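Local coordinates for protein PA0821 (PDB 7DRG) that probably serves as the immunity protein (antitoxin) that neutralises a type VI secretion effector carrying a putative VRR-NUC nuclease domain, at residues G178-A183 with S231-L236; L208-A213 with D325-R330; H258-R263 with P350-T355; F62-R67 with I167-R172. All coordinates share one frame; numbering follows the deposited sequence.

Overall arrangement
Along the chain contact 4 closes first, contact 1 follows, and the segments of contact 2 alternate with those of contacts 1 and 3. Contact 1, about 6 Å from the chain centre, pairs strands 177-180 and 233-237. Contact 2 adjoins it, 12 Å away between centres, where His182 and Asp209 probably share a backbone hydrogen bond. Helix 161-173 of contact 4 runs into strand 177-180 and packs Ala170 against Leu235. Contact 3 lies 14 Å from contact 1 between centres; strand 267-272 connects their strands, and Tyr262 touches Ile167 of contact 4. Contacts 2 and 4 lie on opposite sides of the chain's centre, each touching contact 1, so segments distant in sequence meet around the buried strand pair.

Contact 1 of 4, residues G178-A183 with S231-L236; sequences GYAGHA and SWLTLL
Ala180 and Leu233 meet side by side on one face of an antiparallel strand pair, CB to CB at 3.8 Å, with Leu233 CG and CD1 also resting against the alanine methyl. They form a hydrogen-bonded pair: Ala180 N gives to Leu233 O, and Leu233 N returns a nearly straight bond (174°) to Ala180 O at 3.0 Å. Further along, Leu235 N reaches Gly178 O at 2.9 Å, coming in from above the carbonyl plane, while the return bond is weak. Between these pairs, Tyr179 and Thr234 face each other without hydrogen bonds, and Tyr179 CA approaches Leu233 O at 3.1 Å in a CA-H...O contact. The tyrosine ring leads away from the pair, and its OH bonds to Tyr45. Trp232 and Leu233 both oppose Ala180, a classic beta bulge. Beside it, Ser231 OG lies anti to its backbone N (chi1 -165°), which brings it within 3.1 Å of Ala180 O and lets it share a water with His182 O. Phe162 and Phe166 of helix 161-173 cover the Ala180 and Leu233 face, helix 288-297 packs on Thr234, and strand 267-272 pairs antiparallel with strand 233-237.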
# COMPACT_ATOMS: atom_id res chain seq x y z
N GLY B 178 7.52 -11.84 -23.53
CA GLY B 178 6.93 -10.52 -23.43
C GLY B 178 5.58 -10.58 -22.74
O GLY B 178 5.05 -11.65 -22.44
N TYR B 179 5.04 -9.39 -22.51
CA TYR B 179 3.76 -9.25 -21.82
C TYR B 179 3.24 -7.84 -22.04
O TYR B 179 4.01 -6.93 -22.37
CB TYR B 179 3.87 -9.54 -20.31
CG TYR B 179 5.13 -8.97 -19.69
CD1 TYR B 179 5.19 -7.64 -19.29
CD2 TYR B 179 6.26 -9.76 -19.54
CE1 TYR B 179 6.36 -7.11 -18.75
CE2 TYR B 179 7.43 -9.25 -19.01
CZ TYR B 179 7.48 -7.93 -18.61
OH TYR B 179 8.65 -7.44 -18.09
N ALA B 180 1.94 -7.66 -21.82
CA ALA B 180 1.34 -6.34 -21.90
C ALA B 180 0.17 -6.26 -20.94
O ALA B 180 -0.51 -7.26 -20.68
CB ALA B 180 0.85 -6.01 -23.31
N GLY B 181 -0.07 -5.06 -20.42
CA GLY B 181 -1.17 -4.85 -19.49
C GLY B 181 -0.94 -3.55 -18.75
O GLY B 181 -0.17 -2.70 -19.19
N HIS B 182 -1.60 -3.41 -17.61
CA HIS B 182 -1.40 -2.23 -16.78
C HIS B 182 0.02 -2.13 -16.25
O HIS B 182 0.61 -3.13 -15.80
CB HIS B 182 -2.38 -2.23 -15.61
CG HIS B 182 -3.80 -2.01 -16.02
ND1 HIS B 182 -4.67 -3.06 -16.27
CD2 HIS B 182 -4.51 -0.88 -16.24
CE1 HIS B 182 -5.85 -2.58 -16.60
NE2 HIS B 182 -5.79 -1.26 -16.60
N ALA B 183 0.56 -0.92 -16.28
CA ALA B 183 1.86 -0.62 -15.68
C ALA B 183 1.93 0.87 -15.41
O ALA B 183 1.19 1.66 -16.00
CB ALA B 183 3.03 -1.05 -16.58
N SER B 231 0.21 -11.42 -18.11
CA SER B 231 -0.62 -10.23 -17.95
C SER B 231 -1.76 -10.34 -18.95
O SER B 231 -2.11 -11.45 -19.37
CB SER B 231 0.20 -8.94 -18.11
OG SER B 231 -0.53 -7.84 -17.61
N TRP B 232 -2.36 -9.21 -19.32
CA TRP B 232 -3.44 -9.24 -20.30
C TRP B 232 -2.99 -9.91 -21.59
O TRP B 232 -3.69 -10.75 -22.15
CB TRP B 232 -3.95 -7.82 -20.58
CG TRP B 232 -5.10 -7.80 -21.55
CD1 TRP B 232 -6.23 -8.58 -21.51
CD2 TRP B 232 -5.24 -6.96 -22.71
NE1 TRP B 232 -7.05 -8.27 -22.57
CE2 TRP B 232 -6.47 -7.28 -23.32
CE3 TRP B 232 -4.44 -5.96 -23.27
CZ2 TRP B 232 -6.93 -6.64 -24.47
CZ3 TRP B 232 -4.89 -5.32 -24.42
CH2 TRP B 232 -6.11 -5.67 -25.01
N LEU B 233 -1.80 -9.54 -22.08
CA LEU B 233 -1.18 -10.24 -23.19
C LEU B 233 0.09 -10.90 -22.67
O LEU B 233 0.83 -10.30 -21.87
CB LEU B 233 -0.86 -9.28 -24.34
CG LEU B 233 -1.98 -8.34 -24.78
CD1 LEU B 233 -1.54 -7.52 -25.99
CD2 LEU B 233 -3.25 -9.13 -25.11
N THR B 234 0.33 -12.13 -23.09
CA THR B 234 1.51 -12.89 -22.71
C THR B 234 2.12 -13.49 -23.97
O THR B 234 1.41 -14.15 -24.73
CB THR B 234 1.17 -13.99 -21.71
OG1 THR B 234 0.44 -13.41 -20.61
CG2 THR B 234 2.44 -14.64 -21.16
N LEU B 235 3.41 -13.25 -24.19
CA LEU B 235 4.09 -13.72 -25.39
C LEU B 235 5.07 -14.84 -25.03
O LEU B 235 5.93 -14.66 -24.16
CB LEU B 235 4.83 -12.58 -26.10
CG LEU B 235 5.49 -12.94 -27.45
CD1 LEU B 235 5.53 -11.73 -28.33
CD2 LEU B 235 6.91 -13.46 -27.25
N LEU B 236 4.95 -15.97 -25.72
CA LEU B 236 5.88 -17.09 -25.59
C LEU B 236 6.48 -17.39 -26.95
O LEU B 236 5.74 -17.57 -27.92
CB LEU B 236 5.17 -18.35 -25.08
CG LEU B 236 4.28 -18.24 -23.84
CD1 LEU B 236 3.65 -19.59 -23.56
CD2 LEU B 236 5.06 -17.75 -22.63
O HOH W 1 0.98 -5.62 -17.33

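Contact 2 of 4, residues L208-A213 with D325-R330; sequences LDVGTA and DQWLKR
Leu208 O lies 2.8 Å from a water that probably donates a hydrogen bond to it, although other acceptors compete for its protons; the same water accepts from Trp327 NE1 at 2.9 Å, so one molecule links the 208-213 loop to the end of helix 321-328. The carbonyl oxygen also lies in the plane of the indole, at its edge, 3.4 Å from Trp327 CZ2. Val210 approaches one face of the ring with CB above the rim; its CG2 branch comes 3.9 Å from Trp327 NE1. Over the opposite face lies Arg330, its guanidinium centred above Trp327 CZ2. A chi1 of 67° folds the arginine back toward the ring, and NH1 bonds in the guanidinium plane to Trp327 O at 3.1 Å (N-H...O 167°). Arg330 N bonds to the same oxygen from the opposite face of its carbonyl plane, so two donors hold Trp327 O. Pro206 O and Thr229 OG1 take further arginine N-H groups, while Lys228 forms a salt bridge with Asp209. Leu319 and Leu317 of the second subunit pack on Trp327 and Arg330. The indole is thus held between an aliphatic and a cationic group, its N-H satisfied by water, whereas buried Val210 N has no partner.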
# COMPACT_ATOMS: atom_id res chain seq x y z
N LEU B 208 -0.87 -5.60 -12.15
CA LEU B 208 0.08 -4.57 -12.56
C LEU B 208 1.46 -5.17 -12.78
O LEU B 208 1.97 -5.89 -11.92
CB LEU B 208 0.15 -3.50 -11.47
CG LEU B 208 1.12 -2.39 -11.79
CD1 LEU B 208 0.36 -1.25 -12.47
CD2 LEU B 208 1.85 -1.95 -10.52
N ASP B 209 2.07 -4.85 -13.91
CA ASP B 209 3.48 -5.17 -14.09
C ASP B 209 4.35 -4.15 -13.38
O ASP B 209 4.01 -2.96 -13.33
CB ASP B 209 3.85 -5.21 -15.58
CG ASP B 209 5.32 -5.50 -15.80
OD1 ASP B 209 5.79 -6.54 -15.28
OD2 ASP B 209 6.00 -4.70 -16.48
N VAL B 210 5.48 -4.61 -12.85
CA VAL B 210 6.40 -3.79 -12.07
C VAL B 210 7.82 -4.03 -12.57
O VAL B 210 8.17 -5.14 -12.99
CB VAL B 210 6.29 -4.12 -10.56
CG1 VAL B 210 7.35 -3.40 -9.75
CG2 VAL B 210 4.90 -3.78 -10.06
N GLY B 211 8.64 -2.98 -12.53
CA GLY B 211 10.06 -3.11 -12.76
C GLY B 211 10.49 -2.50 -14.09
O GLY B 211 9.71 -1.90 -14.82
N THR B 212 11.78 -2.68 -14.38
CA THR B 212 12.44 -2.07 -15.53
C THR B 212 13.04 -3.18 -16.39
O THR B 212 14.07 -3.76 -16.04
CB THR B 212 13.51 -1.08 -15.08
OG1 THR B 212 12.92 -0.11 -14.21
CG2 THR B 212 14.11 -0.38 -16.27
N ALA B 213 12.39 -3.48 -17.52
CA ALA B 213 12.78 -4.64 -18.32
C ALA B 213 14.22 -4.53 -18.80
O ALA B 213 14.94 -5.54 -18.84
CB ALA B 213 11.83 -4.79 -19.51
N ASP B 325 10.82 -11.73 -5.04
CA ASP B 325 10.50 -13.13 -5.27
C ASP B 325 9.03 -13.42 -4.98
O ASP B 325 8.38 -14.18 -5.70
CB ASP B 325 11.40 -14.03 -4.41
CG ASP B 325 12.84 -14.05 -4.89
OD1 ASP B 325 13.15 -13.46 -5.95
OD2 ASP B 325 13.68 -14.66 -4.19
N GLN B 326 8.49 -12.81 -3.91
CA GLN B 326 7.08 -13.01 -3.59
C GLN B 326 6.18 -12.39 -4.64
O GLN B 326 5.13 -12.95 -4.97
CB GLN B 326 6.78 -12.46 -2.20
CG GLN B 326 7.39 -13.27 -1.08
CD GLN B 326 6.84 -14.68 -1.02
OE1 GLN B 326 7.60 -15.65 -0.95
NE2 GLN B 326 5.52 -14.81 -1.05
N TRP B 327 6.57 -11.23 -5.17
CA TRP B 327 5.76 -10.60 -6.22
C TRP B 327 5.56 -11.53 -7.41
O TRP B 327 4.47 -11.56 -8.00
CB TRP B 327 6.42 -9.29 -6.67
CG TRP B 327 5.60 -8.62 -7.74
CD1 TRP B 327 4.53 -7.79 -7.55
CD2 TRP B 327 5.75 -8.76 -9.16
NE1 TRP B 327 4.02 -7.39 -8.76
CE2 TRP B 327 4.75 -7.97 -9.76
CE3 TRP B 327 6.64 -9.48 -9.97
CZ2 TRP B 327 4.60 -7.88 -11.15
CZ3 TRP B 327 6.49 -9.38 -11.36
CH2 TRP B 327 5.48 -8.59 -11.93
N LEU B 328 6.59 -12.31 -7.76
CA LEU B 328 6.47 -13.23 -8.89
C LEU B 328 5.34 -14.23 -8.69
O LEU B 328 4.75 -14.70 -9.67
CB LEU B 328 7.79 -13.98 -9.09
CG LEU B 328 9.00 -13.16 -9.53
CD1 LEU B 328 10.25 -14.03 -9.53
CD2 LEU B 328 8.75 -12.59 -10.92
N LYS B 329 5.05 -14.57 -7.44
CA LYS B 329 4.07 -15.60 -7.08
C LYS B 329 2.69 -15.04 -6.78
O LYS B 329 1.82 -15.79 -6.32
CB LYS B 329 4.54 -16.39 -5.86
CG LYS B 329 5.98 -16.89 -5.87
CD LYS B 329 6.28 -17.55 -4.51
CE LYS B 329 7.77 -17.64 -4.21
NZ LYS B 329 8.45 -18.66 -5.06
N ARG B 330 2.45 -13.75 -7.05
CA ARG B 330 1.25 -13.08 -6.53
C ARG B 330 -0.05 -13.66 -7.07
O ARG B 330 -1.09 -13.50 -6.42
CB ARG B 330 1.31 -11.59 -6.84
CG ARG B 330 1.23 -11.28 -8.31
CD ARG B 330 1.77 -9.90 -8.67
NE ARG B 330 1.53 -9.68 -10.09
CZ ARG B 330 2.23 -10.26 -11.06
NH1 ARG B 330 3.25 -11.06 -10.77
NH2 ARG B 330 1.89 -10.06 -12.33
O HOH W 2 1.46 -6.11 -9.22

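Contact 3 of 4, residues H258-R263 with P350-T355; sequences HFAFYR and PYLDAT
Chi1 values of -73° for His258 and -78° for Tyr351 set each ring beside its own backbone N, and from there the two rings converge. His258 presents its edge to the tyrosine face: His258 CE1 lies over the rim of the Tyr351 ring, 3.5 Å from Tyr351 CE1. The centroids are 4.5 Å apart and the planes make 54°, an inclined edge-to-face stack. Tyr351 CA, in turn, sits over one face of the imidazole. On another part of the histidine, CD2 comes within 3.3 Å of Pro350 O, while NE2 donates its hydrogen bond to Glu349 O and thereby fixes the ring relative to the chain that follows helix 338-348. The contact lays this C-terminal loop along the beginning of strand 259-264, which pairs antiparallel with strand 267-272, and a backbone hydrogen bond between Leu352 and Ser257 adds to the attachment. Leu352 meets the strand with its CD1 branch, which rests on backbone and methyl alike: Leu352 CD1 is 3.4 Å from His258 C and 3.7 Å from Ala260 CB. Its CD2 branch stays near His258 O. Beyond this leucine the loop bends through an Asx turn, in which Asp353 OD1 accepts from Thr355 N at 2.8 Å, with the donor above the carboxylate plane. Leu345 and Leu346 of helix 338-348 pack on His258 as well.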
# COMPACT_ATOMS: atom_id res chain seq x y z
N HIS B 258 -12.90 -16.80 -23.19
CA HIS B 258 -12.23 -15.69 -22.53
C HIS B 258 -10.76 -15.56 -22.89
O HIS B 258 -10.17 -14.51 -22.59
CB HIS B 258 -12.35 -15.83 -21.01
CG HIS B 258 -13.72 -15.53 -20.48
ND1 HIS B 258 -14.77 -16.40 -20.62
CD2 HIS B 258 -14.20 -14.47 -19.79
CE1 HIS B 258 -15.85 -15.89 -20.06
NE2 HIS B 258 -15.53 -14.71 -19.55
N PHE B 259 -10.15 -16.56 -23.52
CA PHE B 259 -8.75 -16.51 -23.92
C PHE B 259 -8.66 -16.62 -25.43
O PHE B 259 -9.32 -17.46 -26.05
CB PHE B 259 -7.95 -17.64 -23.26
CG PHE B 259 -7.88 -17.52 -21.76
CD1 PHE B 259 -8.90 -18.01 -20.96
CD2 PHE B 259 -6.80 -16.90 -21.15
CE1 PHE B 259 -8.85 -17.89 -19.58
CE2 PHE B 259 -6.74 -16.78 -19.77
CZ PHE B 259 -7.76 -17.27 -18.99
N ALA B 260 -7.86 -15.74 -26.03
CA ALA B 260 -7.59 -15.76 -27.45
C ALA B 260 -6.11 -16.03 -27.69
O ALA B 260 -5.26 -15.70 -26.85
CB ALA B 260 -7.99 -14.43 -28.12
N PHE B 261 -5.82 -16.64 -28.83
CA PHE B 261 -4.46 -17.02 -29.18
C PHE B 261 -4.13 -16.45 -30.55
O PHE B 261 -4.88 -16.62 -31.51
CB PHE B 261 -4.29 -18.54 -29.17
CG PHE B 261 -4.61 -19.16 -27.85
CD1 PHE B 261 -5.92 -19.44 -27.51
CD2 PHE B 261 -3.61 -19.43 -26.94
CE1 PHE B 261 -6.22 -19.98 -26.27
CE2 PHE B 261 -3.90 -19.99 -25.71
CZ PHE B 261 -5.21 -20.26 -25.38
N TYR B 262 -3.01 -15.73 -30.62
CA TYR B 262 -2.53 -15.14 -31.85
C TYR B 262 -1.21 -15.80 -32.21
O TYR B 262 -0.18 -15.54 -31.57
CB TYR B 262 -2.39 -13.62 -31.72
CG TYR B 262 -3.67 -12.94 -31.30
CD1 TYR B 262 -4.69 -12.70 -32.22
CD2 TYR B 262 -3.88 -12.57 -29.98
CE1 TYR B 262 -5.86 -12.09 -31.84
CE2 TYR B 262 -5.05 -11.95 -29.58
CZ TYR B 262 -6.03 -11.71 -30.51
OH TYR B 262 -7.20 -11.10 -30.11
N ARG B 263 -1.25 -16.64 -33.23
CA ARG B 263 -0.03 -17.22 -33.78
C ARG B 263 0.56 -16.21 -34.75
O ARG B 263 0.05 -16.03 -35.86
CB ARG B 263 -0.31 -18.56 -34.44
CG ARG B 263 -0.01 -19.74 -33.53
CD ARG B 263 -0.26 -21.10 -34.19
NE ARG B 263 0.53 -21.28 -35.41
CZ ARG B 263 0.01 -21.57 -36.59
NH1 ARG B 263 -1.31 -21.71 -36.73
NH2 ARG B 263 0.80 -21.72 -37.64
N PRO B 350 -16.68 -10.47 -18.76
CA PRO B 350 -17.18 -10.36 -20.14
C PRO B 350 -16.46 -11.30 -21.08
O PRO B 350 -15.26 -11.58 -20.93
CB PRO B 350 -16.90 -8.89 -20.49
CG PRO B 350 -16.79 -8.19 -19.17
CD PRO B 350 -16.20 -9.19 -18.23
N TYR B 351 -17.20 -11.80 -22.07
CA TYR B 351 -16.68 -12.73 -23.06
C TYR B 351 -15.95 -12.00 -24.19
O TYR B 351 -16.21 -10.83 -24.48
CB TYR B 351 -17.82 -13.55 -23.68
CG TYR B 351 -18.35 -14.69 -22.85
CD1 TYR B 351 -18.73 -14.51 -21.53
CD2 TYR B 351 -18.51 -15.95 -23.40
CE1 TYR B 351 -19.24 -15.56 -20.77
CE2 TYR B 351 -19.01 -17.01 -22.66
CZ TYR B 351 -19.36 -16.81 -21.35
OH TYR B 351 -19.86 -17.86 -20.62
N LEU B 352 -15.05 -12.72 -24.84
CA LEU B 352 -14.41 -12.20 -26.04
C LEU B 352 -15.40 -12.12 -27.19
O LEU B 352 -16.26 -12.99 -27.36
CB LEU B 352 -13.24 -13.10 -26.45
CG LEU B 352 -12.14 -13.31 -25.43
CD1 LEU B 352 -11.08 -14.22 -26.02
CD2 LEU B 352 -11.55 -11.97 -25.01
N ASP B 353 -15.28 -11.07 -28.00
CA ASP B 353 -16.11 -10.93 -29.19
C ASP B 353 -15.34 -10.11 -30.23
O ASP B 353 -14.15 -9.81 -30.06
CB ASP B 353 -17.48 -10.33 -28.84
CG ASP B 353 -17.39 -8.95 -28.21
OD1 ASP B 353 -16.43 -8.20 -28.48
OD2 ASP B 353 -18.30 -8.60 -27.42
N ALA B 354 -16.02 -9.74 -31.31
CA ALA B 354 -15.37 -9.01 -32.39
C ALA B 354 -14.97 -7.60 -31.99
O ALA B 354 -14.18 -6.98 -32.71
CB ALA B 354 -16.30 -8.96 -33.61
N THR B 355 -15.48 -7.07 -30.88
CA THR B 355 -15.13 -5.72 -30.46
C THR B 355 -13.86 -5.66 -29.62
O THR B 355 -13.32 -4.57 -29.44
CB THR B 355 -16.27 -5.09 -29.66
OG1 THR B 355 -16.41 -5.74 -28.40
CG2 THR B 355 -17.58 -5.19 -30.43

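Contact 4 of 4, residues F62-R67 with I167-R172; sequences FDEFER and IDFARR
Segments 62-67 of helix 52-69 and 167-172 of helix 161-173 run almost antiparallel (169°), their axes 11.0 Å apart at closest approach, and Glu64 spans the gap to Arg172 and Asp168. The two terminal nitrogens of Arg172, NH1 and NH2, both close on Glu64 OE1 at 2.7 Å in an end-on salt bridge. Carboxylate and guanidinium stand nearly perpendicular (88°): OE1 lies in the arginine plane, but NH2 comes to it from above the carboxylate plane, and NH1 nearly along the C-O axis. The other carboxylate oxygen, Glu64 OE2, is only 2.6 Å from Asp168 OD2; two acid oxygens so close suggest that one group holds a proton. Arg171, three residues on along the same helix, places NH2 2.7 Å from Asp168 OD1 in a salt bridge, which would help to offset the local negative charge. Helices 52-69 and 161-173 thus form an antiparallel pair, joined by the Glu64 salt bridge and, beside it, by Phe169 packing against Phe65. Here Phe169, with chi1 -64°, reaches across and turns its ring edge to Phe65 CB, 4.3 Å from CZ, while Glu64 OE1 lies in the plane of the same ring, 3.8 Å from Phe169 CE1. Beyond the pair, Phe148 meets the Phe169 ring and Phe127 that of Phe65.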
# COMPACT_ATOMS: atom_id res chain seq x y z
N PHE B 62 8.01 1.78 -34.99
CA PHE B 62 7.81 3.17 -34.59
C PHE B 62 6.88 3.90 -35.54
O PHE B 62 6.07 4.73 -35.10
CB PHE B 62 9.16 3.89 -34.47
CG PHE B 62 9.03 5.28 -33.91
CD1 PHE B 62 8.55 5.48 -32.63
CD2 PHE B 62 9.37 6.39 -34.67
CE1 PHE B 62 8.40 6.75 -32.10
CE2 PHE B 62 9.24 7.67 -34.14
CZ PHE B 62 8.76 7.84 -32.85
N ASP B 63 6.98 3.63 -36.85
CA ASP B 63 6.05 4.26 -37.79
C ASP B 63 4.60 3.96 -37.42
O ASP B 63 3.74 4.84 -37.42
CB ASP B 63 6.32 3.78 -39.22
CG ASP B 63 7.57 4.37 -39.83
OD1 ASP B 63 8.08 5.40 -39.33
OD2 ASP B 63 8.03 3.81 -40.85
N GLU B 64 4.32 2.69 -37.10
CA GLU B 64 2.99 2.26 -36.68
C GLU B 64 2.55 2.98 -35.41
O GLU B 64 1.40 3.42 -35.30
CB GLU B 64 2.98 0.76 -36.45
CG GLU B 64 2.55 -0.08 -37.58
CD GLU B 64 2.18 -1.47 -37.10
OE1 GLU B 64 3.10 -2.28 -36.90
OE2 GLU B 64 0.97 -1.73 -36.90
N PHE B 65 3.45 3.06 -34.43
CA PHE B 65 3.13 3.70 -33.16
C PHE B 65 2.94 5.20 -33.34
O PHE B 65 2.01 5.79 -32.78
CB PHE B 65 4.24 3.40 -32.16
CG PHE B 65 4.10 4.11 -30.86
CD1 PHE B 65 3.25 3.63 -29.88
CD2 PHE B 65 4.84 5.26 -30.60
CE1 PHE B 65 3.14 4.28 -28.66
CE2 PHE B 65 4.73 5.91 -29.37
CZ PHE B 65 3.87 5.42 -28.42
N GLU B 66 3.81 5.82 -34.14
CA GLU B 66 3.79 7.27 -34.29
C GLU B 66 2.52 7.74 -35.00
O GLU B 66 2.09 8.88 -34.77
CB GLU B 66 5.04 7.72 -35.04
CG GLU B 66 5.33 9.20 -34.95
CD GLU B 66 6.65 9.58 -35.60
OE1 GLU B 66 6.92 9.09 -36.72
OE2 GLU B 66 7.42 10.36 -34.99
N ARG B 67 1.92 6.90 -35.85
CA ARG B 67 0.65 7.28 -36.46
C ARG B 67 -0.39 7.59 -35.39
O ARG B 67 -1.22 8.50 -35.57
CB ARG B 67 0.14 6.19 -37.40
CG ARG B 67 -1.10 6.60 -38.17
CD ARG B 67 -1.63 5.49 -39.07
NE ARG B 67 -2.02 4.31 -38.31
CZ ARG B 67 -3.19 4.18 -37.68
NH1 ARG B 67 -4.09 5.15 -37.73
NH2 ARG B 67 -3.45 3.07 -37.01
N ILE B 167 0.72 -7.34 -31.49
CA ILE B 167 0.85 -8.47 -32.41
C ILE B 167 1.76 -8.12 -33.58
O ILE B 167 2.62 -8.91 -33.98
CB ILE B 167 -0.53 -8.94 -32.88
CG1 ILE B 167 -1.45 -9.24 -31.70
CG2 ILE B 167 -0.39 -10.13 -33.81
CD1 ILE B 167 -0.86 -10.18 -30.68
N ASP B 168 1.56 -6.93 -34.17
CA ASP B 168 2.40 -6.52 -35.29
C ASP B 168 3.86 -6.46 -34.90
O ASP B 168 4.74 -6.89 -35.67
CB ASP B 168 1.95 -5.15 -35.82
CG ASP B 168 0.67 -5.23 -36.65
OD1 ASP B 168 0.16 -6.34 -36.87
OD2 ASP B 168 0.17 -4.17 -37.09
N PHE B 169 4.16 -5.95 -33.70
CA PHE B 169 5.55 -5.85 -33.27
C PHE B 169 6.14 -7.24 -33.00
O PHE B 169 7.29 -7.51 -33.34
CB PHE B 169 5.68 -5.00 -31.99
CG PHE B 169 5.28 -3.55 -32.14
CD1 PHE B 169 4.85 -3.03 -33.35
CD2 PHE B 169 5.36 -2.70 -31.04
CE1 PHE B 169 4.48 -1.70 -33.46
CE2 PHE B 169 5.00 -1.37 -31.14
CZ PHE B 169 4.57 -0.86 -32.34
N ALA B 170 5.35 -8.12 -32.38
CA ALA B 170 5.82 -9.48 -32.14
C ALA B 170 6.16 -10.16 -33.45
O ALA B 170 7.17 -10.87 -33.56
CB ALA B 170 4.75 -10.27 -31.38
N ARG B 171 5.31 -9.95 -34.46
CA ARG B 171 5.51 -10.58 -35.76
C ARG B 171 6.83 -10.17 -36.39
O ARG B 171 7.52 -11.00 -36.99
CB ARG B 171 4.33 -10.21 -36.65
CG ARG B 171 4.21 -10.97 -37.94
CD ARG B 171 2.74 -11.20 -38.25
NE ARG B 171 1.92 -10.01 -38.00
CZ ARG B 171 0.62 -10.05 -37.72
NH1 ARG B 171 -0.01 -11.22 -37.65
NH2 ARG B 171 -0.06 -8.92 -37.51
N ARG B 172 7.23 -8.91 -36.23
CA ARG B 172 8.48 -8.44 -36.86
C ARG B 172 9.73 -8.73 -36.02
O ARG B 172 10.76 -8.88 -36.62
CB ARG B 172 8.62 -6.92 -36.97
CG ARG B 172 7.37 -6.13 -37.24
CD ARG B 172 7.69 -4.80 -37.86
NE ARG B 172 6.53 -4.42 -38.61
CZ ARG B 172 5.52 -3.75 -38.11
NH1 ARG B 172 5.56 -3.36 -36.85
NH2 ARG B 172 4.48 -3.46 -38.84